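Extracellular ligand-binding receptor (Rhodopseudomonas palustris, PDB 3SG0) probably serves as the periplasmic solute-binding component of a transport system for small aromatic acids, with benzoylformate bound in the crystal. Local coordinates at residues T192-A197 with V207-A212; P230-R235 with G259-G264. One frame throughout, in Å; residues are numbered along the deposited sequence. Where two conformers were deposited one is given.

How the contacts relate
Strand 189-196 enters first, and after the loop 197-203 helix 204-212 doubles back beside it; contact 1 closes this loop, with nine residues between its two segments. The chain then passes through strand 217-221 into helix 228-236, and contact 2 closes a wider loop, with 23 residues between the segments, when 259-264, in the loop after helix 252-258, returns to that helix. The two closures follow in series, neither nested nor crossed. Their centres lie about 15 Å apart, and they touch through packing: V207 meets A233 and L234, I211 meets L234, and Y196 rests on P230. Together they tie the edge strand, two consecutive sheet-covering helices and a later loop into one lobe.

Contact 1: T192-A197 with V207-A212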
ATOM      1  N   THR A 192      -9.570 -15.579  17.899  1.00 16.04           N
ATOM      2  CA  THR A 192      -8.576 -14.828  18.664  1.00 14.61           C
ATOM      3  C   THR A 192      -8.456 -13.415  18.141  1.00 14.07           C
ATOM      4  O   THR A 192      -8.953 -13.090  17.061  1.00 14.84           O
ATOM      5  CB  THR A 192      -7.155 -15.447  18.594  1.00 14.43           C
ATOM      6  OG1 THR A 192      -6.672 -15.420  17.243  1.00 17.65           O
ATOM      7  CG2 THR A 192      -7.128 -16.866  19.129  1.00 18.04           C
ATOM      8  N   HIS A 193      -7.764 -12.587  18.916  1.00 14.37           N
ATOM      9  CA  HIS A 193      -7.326 -11.275  18.475  1.00 14.32           C
ATOM     10  C   HIS A 193      -5.891 -11.092  18.963  1.00 14.61           C
ATOM     11  O   HIS A 193      -5.623 -10.293  19.862  1.00 16.81           O
ATOM     12  CB  HIS A 193      -8.238 -10.181  19.039  1.00 15.87           C
ATOM     13  CG  HIS A 193      -7.890  -8.798  18.574  1.00 17.06           C
ATOM     14  ND1 HIS A 193      -8.522  -7.673  19.056  1.00 23.75           N
ATOM     15  CD2 HIS A 193      -6.985  -8.358  17.666  1.00 14.89           C
ATOM     16  CE1 HIS A 193      -8.019  -6.600  18.472  1.00 25.76           C
ATOM     17  NE2 HIS A 193      -7.079  -6.989  17.630  1.00 17.73           N
ATOM     18  N   GLU A 194      -4.970 -11.857  18.384  1.00 11.92           N
ATOM     19  CA  GLU A 194      -3.565 -11.771  18.773  1.00 11.86           C
ATOM     20  C   GLU A 194      -2.888 -10.689  17.960  1.00 10.58           C
ATOM     21  O   GLU A 194      -3.246 -10.449  16.796  1.00 11.07           O
ATOM     22  CB  GLU A 194      -2.857 -13.108  18.565  1.00 11.68           C
ATOM     23  CG  GLU A 194      -3.367 -14.217  19.476  1.00 14.26           C
ATOM     24  CD  GLU A 194      -3.207 -13.885  20.945  1.00 14.43           C
ATOM     25  OE1 GLU A 194      -2.088 -13.539  21.366  1.00 15.44           O
ATOM     26  OE2 GLU A 194      -4.208 -13.966  21.688  1.00 18.63           O
ATOM     27  N   VAL A 195      -1.897 -10.045  18.566  1.00 10.40           N
ATOM     28  CA  VAL A 195      -1.154  -8.997  17.889  1.00 10.84           C
ATOM     29  C   VAL A 195       0.347  -9.145  18.130  1.00  9.75           C
ATOM     30  O   VAL A 195       0.778  -9.810  19.076  1.00 10.64           O
ATOM     31  CB  VAL A 195      -1.623  -7.582  18.322  1.00 11.19           C
ATOM     32  CG1 VAL A 195      -3.094  -7.363  17.964  1.00 12.93           C
ATOM     33  CG2 VAL A 195      -1.374  -7.344  19.804  1.00 13.55           C
ATOM     34  N   TYR A 196       1.134  -8.519  17.263  1.00  9.98           N
ATOM     35  CA  TYR A 196       2.572  -8.440  17.444  1.00  9.55           C
ATOM     36  C   TYR A 196       3.086  -7.157  16.840  1.00  9.82           C
ATOM     37  O   TYR A 196       2.418  -6.545  15.998  1.00 10.46           O
ATOM     38  CB  TYR A 196       3.298  -9.661  16.875  1.00 10.51           C
ATOM     39  CG  TYR A 196       3.431  -9.795  15.367  1.00  8.62           C
ATOM     40  CD1 TYR A 196       4.690  -9.806  14.767  1.00 10.10           C
ATOM     41  CD2 TYR A 196       2.319 -10.013  14.560  1.00  9.17           C
ATOM     42  CE1 TYR A 196       4.840  -9.988  13.401  1.00  9.40           C
ATOM     43  CE2 TYR A 196       2.458 -10.195  13.191  1.00  9.68           C
ATOM     44  CZ  TYR A 196       3.720 -10.187  12.620  1.00  8.93           C
ATOM     45  OH  TYR A 196       3.846 -10.388  11.256  1.00  9.76           O
ATOM     46  N   ALA A 197       4.266  -6.739  17.289  1.00  9.91           N
ATOM     47  CA  ALA A 197       4.911  -5.552  16.756  1.00 10.40           C
ATOM     48  C   ALA A 197       5.813  -5.938  15.592  1.00  9.70           C
ATOM     49  O   ALA A 197       6.342  -7.046  15.543  1.00 10.50           O
ATOM     50  CB  ALA A 197       5.689  -4.836  17.835  1.00 11.84           C
ATOM     51  N   VAL A 207       0.845 -17.653  18.648  1.00 12.46           N
ATOM     52  CA  VAL A 207       0.568 -18.785  17.783  1.00 13.52           C
ATOM     53  C   VAL A 207       0.075 -19.995  18.579  1.00 13.50           C
ATOM     54  O   VAL A 207      -0.843 -20.692  18.153  1.00 14.76           O
ATOM     55  CB  VAL A 207       1.799 -19.114  16.913  1.00 15.31           C
ATOM     56  CG1 VAL A 207       1.718 -20.522  16.346  1.00 18.52           C
ATOM     57  CG2 VAL A 207       1.943 -18.071  15.808  1.00 14.43           C
ATOM     58  N   LEU A 208       0.669 -20.241  19.741  1.00 13.70           N
ATOM     59  CA  LEU A 208       0.163 -21.316  20.592  1.00 14.47           C
ATOM     60  C   LEU A 208      -1.299 -21.077  20.980  1.00 15.27           C
ATOM     61  O   LEU A 208      -2.111 -22.005  20.969  1.00 16.48           O
ATOM     62  CB  LEU A 208       1.040 -21.499  21.832  1.00 16.20           C
ATOM     63  CG  LEU A 208       2.414 -22.113  21.560  1.00 18.18           C
ATOM     64  CD1 LEU A 208       3.284 -22.076  22.812  1.00 20.90           C
ATOM     65  CD2 LEU A 208       2.279 -23.536  21.038  1.00 23.81           C
ATOM     66  N   LYS A 209      -1.641 -19.836  21.314  1.00 14.21           N
ATOM     67  CA  LYS A 209      -3.021 -19.503  21.658  1.00 15.71           C
ATOM     68  C   LYS A 209      -3.964 -19.752  20.483  1.00 14.32           C
ATOM     69  O   LYS A 209      -5.054 -20.308  20.649  1.00 16.64           O
ATOM     70  CB  LYS A 209      -3.136 -18.058  22.140  1.00 17.40           C
ATOM     71  CG  LYS A 209      -2.575 -17.836  23.530  1.00 23.76           C
ATOM     72  CD  LYS A 209      -2.714 -16.388  23.969  1.00 30.54           C
ATOM     73  CE  LYS A 209      -2.136 -16.187  25.363  1.00 38.56           C
ATOM     74  NZ  LYS A 209      -2.270 -14.781  25.833  1.00 41.31           N
ATOM     75  N   ILE A 210      -3.548 -19.337  19.292  1.00 14.08           N
ATOM     76  CA  ILE A 210      -4.351 -19.570  18.103  1.00 14.49           C
ATOM     77  C   ILE A 210      -4.560 -21.059  17.874  1.00 14.95           C
ATOM     78  O   ILE A 210      -5.686 -21.514  17.666  1.00 15.82           O
ATOM     79  CB  ILE A 210      -3.704 -18.918  16.871  1.00 13.19           C
ATOM     80  CG1 ILE A 210      -3.787 -17.395  16.999  1.00 12.96           C
ATOM     81  CG2 ILE A 210      -4.388 -19.385  15.594  1.00 14.72           C
ATOM     82  CD1 ILE A 210      -2.926 -16.631  16.014  1.00 13.82           C
ATOM     83  N   ILE A 211      -3.477 -21.821  17.913  1.00 14.41           N
ATOM     84  CA  ILE A 211      -3.566 -23.255  17.685  1.00 15.43           C
ATOM     85  C   ILE A 211      -4.488 -23.936  18.700  1.00 16.51           C
ATOM     86  O   ILE A 211      -5.248 -24.837  18.343  1.00 17.81           O
ATOM     87  CB  ILE A 211      -2.167 -23.891  17.651  1.00 16.51           C
ATOM     88  CG1 ILE A 211      -1.481 -23.524  16.332  1.00 17.20           C
ATOM     89  CG2 ILE A 211      -2.253 -25.408  17.818  1.00 18.41           C
ATOM     90  CD1 ILE A 211      -0.014 -23.889  16.255  1.00 19.41           C
ATOM     91  N   ALA A 212      -4.456 -23.475  19.947  1.00 16.82           N
ATOM     92  CA  ALA A 212      -5.294 -24.065  20.993  1.00 19.09           C
ATOM     93  C   ALA A 212      -6.794 -23.880  20.740  1.00 19.43           C
ATOM     94  O   ALA A 212      -7.611 -24.644  21.270  1.00 20.27           O
ATOM     95  CB  ALA A 212      -4.906 -23.515  22.365  1.00 20.65           C
TER
HETATM   96  O   HOH W   1      -0.710 -13.579  23.762  1.00 31.45           O
HETATM   97  O   HOH W   2      -4.223 -12.875  24.191  1.00 41.02           O
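T192 and E194 of the interrupted edge strand 189-196 pack against K209 and I210 of helix 204-212 in a small strand-to-helix contact, part apolar and part water-bridged, which buries 199 Å² in all. The backbones come nearest at T192 and I210, whose CA atoms are 6.4 Å apart. Here the two side chains cross at about a right angle: the CG1 methylene of I210 sits 3.5 Å from OG1 of T192, while CG2 of T192 reaches the same carbon at 4.0 Å. With chi1 at 63°, OG1 of T192 lies between its own backbone N and carbonyl carbon; its hydrogen-bonding partner is the carbonyl O of Y164 on the neighbouring strand, so the isoleucine meets a hydroxyl already engaged elsewhere.

Strand 189-196, helix 204-212 and strand 217-221 form a beta-alpha-beta crossover in a parallel sheet. The crossover passes strand 161-167, which lies between the two in the sheet, and accordingly I210 also packs on I165 of that strand.

At the more exposed margin, the chain of E194 bends at chi2 (-60°) and its carboxylate turns across the extended chain of K209, CD of K209 lying 3.6 Å from OE2. The opposite charges do not meet directly, NZ of K209 standing 4.6 Å from OE1 of E194. Two waters span the gap: water 1 donates to OE1 of E194 at 2.8 Å, water 2 donates to OE2 at 2.7 Å, and both accept from NZ of K209, so each carboxylate oxygen has its own bridge to the ammonium group.

Contact 2: P230-R235 with G259-G264; sequences PQKALR and GKDVEG
D261 projects from the loop 259-264 towards helix 228-236; its carboxylate is flanked by K232 and R235, while Q231 takes its main-chain O. K232 crosses it at about a right angle. Its CG and CE pass beside the carboxylate, and a turn at chi3 (91°) folds the end of the chain back so that NZ forms a salt bridge with OD2 of D261 at 2.8 Å. The ammonium group approaches from the anti side of this oxygen, 26° out of the carboxylate plane. A methionine in place of K232 has no ammonium group, and the carboxylate of D261, in a buried residue, would probably be left without the positive mate that balances it here.

R235 instead slides past D261 in the opposite direction, its CB 3.6 Å from OD1. The guanidinium plane is turned 56° from the carboxylate, and with NE of R235 5.7 Å from OD1 of D261 the two charged groups do not meet. The head is engaged by other partners: NH1 donates to the carbonyls of F239 and G241, NE donates to water 4 at 3.1 Å, and NH2 gives a proton to water 3, in the guanidinium plane at 3.0 Å. Water 3 in turn donates to the carbonyl O of E263 at 2.8 Å, linking the arginine to the far end of the loop.

Q231 reaches the loop backbone, NE2 making a weak, bent hydrogen bond of 3.1 Å to O of D261. Its amide carbon CD also packs against CG1 of V262 at 3.8 Å, the two side chains crossing nearly perpendicularly, while OE1 accepts a hydrogen bond from NE2 of Q245. Helix 228-236 connects parallel strands 217-221 and 242-244, so this contact fastens a later loop onto a sheet-covering helix in an alpha/beta lobe of the type I periplasmic binding protein fold.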
ATOM      1  N   PRO A 230       4.845 -15.188  11.485  1.00 10.01           N
ATOM      2  CA  PRO A 230       3.676 -15.913  12.005  1.00 11.36           C
ATOM      3  C   PRO A 230       3.259 -17.107  11.147  1.00 10.21           C
ATOM      4  O   PRO A 230       2.776 -18.098  11.688  1.00 11.59           O
ATOM      5  CB  PRO A 230       2.570 -14.848  12.033  1.00 11.76           C
ATOM      6  CG  PRO A 230       3.065 -13.752  11.116  1.00 11.85           C
ATOM      7  CD  PRO A 230       4.554 -13.764  11.241  1.00 10.37           C
ATOM      8  N   GLN A 231       3.432 -17.018   9.830  1.00 10.56           N
ATOM      9  CA  GLN A 231       3.045 -18.126   8.969  1.00 11.25           C
ATOM     10  C   GLN A 231       3.973 -19.329   9.171  1.00 11.11           C
ATOM     11  O   GLN A 231       3.508 -20.460   9.308  1.00 12.05           O
ATOM     12  CB  GLN A 231       2.989 -17.690   7.499  1.00 11.21           C
ATOM     13  CG  GLN A 231       2.558 -18.816   6.573  1.00 12.03           C
ATOM     14  CD  GLN A 231       1.674 -18.362   5.433  1.00 11.29           C
ATOM     15  OE1 GLN A 231       1.457 -17.168   5.217  1.00 12.26           O
ATOM     16  NE2 GLN A 231       1.141 -19.330   4.701  1.00 12.39           N
ATOM     17  N   LYS A 232       5.277 -19.085   9.202  1.00 11.36           N
ATOM     18  CA  LYS A 232       6.228 -20.152   9.499  1.00 13.13           C
ATOM     19  C   LYS A 232       5.997 -20.744  10.885  1.00 12.29           C
ATOM     20  O   LYS A 232       6.089 -21.957  11.068  1.00 13.92           O
ATOM     21  CB  LYS A 232       7.670 -19.657   9.374  1.00 14.03           C
ATOM     22  CG  LYS A 232       8.140 -19.467   7.946  1.00 17.73           C
ATOM     23  CD  LYS A 232       9.634 -19.161   7.885  1.00 23.12           C
ATOM     24  CE  LYS A 232      10.463 -20.425   7.752  1.00 35.12           C
ATOM     25  NZ  LYS A 232      10.303 -21.045   6.405  1.00 35.00           N
ATOM     26  N   ALA A 233       5.711 -19.899  11.867  1.00 12.00           N
ATOM     27  CA  ALA A 233       5.504 -20.390  13.225  1.00 12.86           C
ATOM     28  C   ALA A 233       4.279 -21.293  13.301  1.00 13.04           C
ATOM     29  O   ALA A 233       4.310 -22.341  13.949  1.00 14.42           O
ATOM     30  CB  ALA A 233       5.385 -19.226  14.200  1.00 13.24           C
ATOM     31  N   LEU A 234       3.203 -20.905  12.625  1.00 12.70           N
ATOM     32  CA  LEU A 234       2.016 -21.747  12.574  1.00 12.91           C
ATOM     33  C   LEU A 234       2.336 -23.101  11.947  1.00 13.25           C
ATOM     34  O   LEU A 234       1.959 -24.149  12.485  1.00 14.92           O
ATOM     35  CB  LEU A 234       0.902 -21.047  11.797  1.00 13.53           C
ATOM     36  CG  LEU A 234       0.157 -19.959  12.571  1.00 13.26           C
ATOM     37  CD1 LEU A 234      -0.519 -18.989  11.626  1.00 14.81           C
ATOM     38  CD2 LEU A 234      -0.856 -20.587  13.525  1.00 15.15           C
ATOM     39  N   ARG A 235       3.031 -23.090  10.813  1.00 13.79           N
ATOM     40  CA  ARG A 235       3.340 -24.339  10.126  1.00 14.91           C
ATOM     41  C   ARG A 235       4.274 -25.215  10.956  1.00 15.33           C
ATOM     42  O   ARG A 235       4.081 -26.433  11.042  1.00 16.80           O
ATOM     43  CB  ARG A 235       3.935 -24.082   8.737  1.00 16.75           C
ATOM     44  CG  ARG A 235       2.971 -23.435   7.747  1.00 15.77           C
ATOM     45  CD  ARG A 235       1.782 -24.339   7.443  1.00 18.50           C
ATOM     46  NE  ARG A 235       0.957 -23.795   6.366  1.00 17.33           N
ATOM     47  CZ  ARG A 235      -0.373 -23.810   6.360  1.00 16.54           C
ATOM     48  NH1 ARG A 235      -1.038 -24.350   7.372  1.00 17.47           N
ATOM     49  NH2 ARG A 235      -1.040 -23.283   5.337  1.00 17.12           N
ATOM     50  N   GLY A 259       9.231 -19.485   1.508  1.00 14.14           N
ATOM     51  CA  GLY A 259       9.416 -20.814   0.953  1.00 15.86           C
ATOM     52  C   GLY A 259       8.158 -21.663   0.986  1.00 15.56           C
ATOM     53  O   GLY A 259       7.052 -21.169   0.756  1.00 15.82           O
ATOM     54  N   LYS A 260       8.321 -22.948   1.289  1.00 17.14           N
ATOM     55  CA  LYS A 260       7.199 -23.879   1.271  0.55 16.55           C
ATOM     56  C   LYS A 260       6.124 -23.513   2.293  1.00 16.43           C
ATOM     57  O   LYS A 260       4.952 -23.831   2.106  1.00 17.92           O
ATOM     58  CB  LYS A 260       7.683 -25.317   1.490  0.55 24.74           C
ATOM     59  CG  LYS A 260       7.997 -25.669   2.936  0.55 32.37           C
ATOM     60  CD  LYS A 260       8.657 -27.039   3.033  0.55 42.70           C
ATOM     61  CE  LYS A 260       8.693 -27.550   4.464  0.55 48.07           C
ATOM     62  NZ  LYS A 260       7.348 -27.983   4.935  0.55 50.43           N
ATOM     63  N   ASP A 261       6.518 -22.830   3.362  1.00 16.42           N
ATOM     64  CA  ASP A 261       5.559 -22.469   4.403  1.00 15.90           C
ATOM     65  C   ASP A 261       4.505 -21.454   3.950  1.00 14.44           C
ATOM     66  O   ASP A 261       3.413 -21.398   4.522  1.00 16.49           O
ATOM     67  CB  ASP A 261       6.271 -21.949   5.650  1.00 17.12           C
ATOM     68  CG  ASP A 261       7.087 -23.022   6.350  1.00 22.58           C
ATOM     69  OD1 ASP A 261       6.673 -24.203   6.346  1.00 21.48           O
ATOM     70  OD2 ASP A 261       8.149 -22.682   6.906  1.00 26.81           O
ATOM     71  N   VAL A 262       4.824 -20.658   2.930  1.00 14.74           N
ATOM     72  CA  VAL A 262       3.860 -19.673   2.433  1.00 13.45           C
ATOM     73  C   VAL A 262       3.167 -20.097   1.143  1.00 13.91           C
ATOM     74  O   VAL A 262       2.265 -19.408   0.659  1.00 14.21           O
ATOM     75  CB  VAL A 262       4.463 -18.252   2.304  1.00 14.06           C
ATOM     76  CG1 VAL A 262       5.020 -17.799   3.649  1.00 14.50           C
ATOM     77  CG2 VAL A 262       5.524 -18.193   1.204  1.00 14.27           C
ATOM     78  N   GLU A 263       3.573 -21.231   0.583  1.00 14.73           N
ATOM     79  CA  GLU A 263       2.874 -21.784  -0.566  0.69 16.09           C
ATOM     80  C   GLU A 263       1.396 -21.938  -0.216  1.00 15.69           C
ATOM     81  O   GLU A 263       1.049 -22.402   0.874  1.00 16.67           O
ATOM     82  CB  GLU A 263       3.489 -23.129  -0.960  0.69 18.44           C
ATOM     83  CG  GLU A 263       2.820 -23.820  -2.135  0.69 20.06           C
ATOM     84  CD  GLU A 263       3.128 -23.164  -3.470  0.69 23.87           C
ATOM     85  OE1 GLU A 263       3.982 -22.252  -3.514  0.69 23.55           O
ATOM     86  OE2 GLU A 263       2.508 -23.569  -4.478  0.69 22.94           O
ATOM     87  N   GLY A 264       0.528 -21.523  -1.131  1.00 15.66           N
ATOM     88  CA  GLY A 264      -0.899 -21.637  -0.916  1.00 15.01           C
ATOM     89  C   GLY A 264      -1.540 -20.470  -0.186  1.00 13.83           C
ATOM     90  O   GLY A 264      -2.764 -20.422  -0.078  1.00 14.72           O
TER
HETATM   91  O   HOH W   3      -0.238 -21.349   3.132  1.00 17.00           O
HETATM   92  O   HOH W   4       2.054 -23.936   3.510  1.00 29.73           O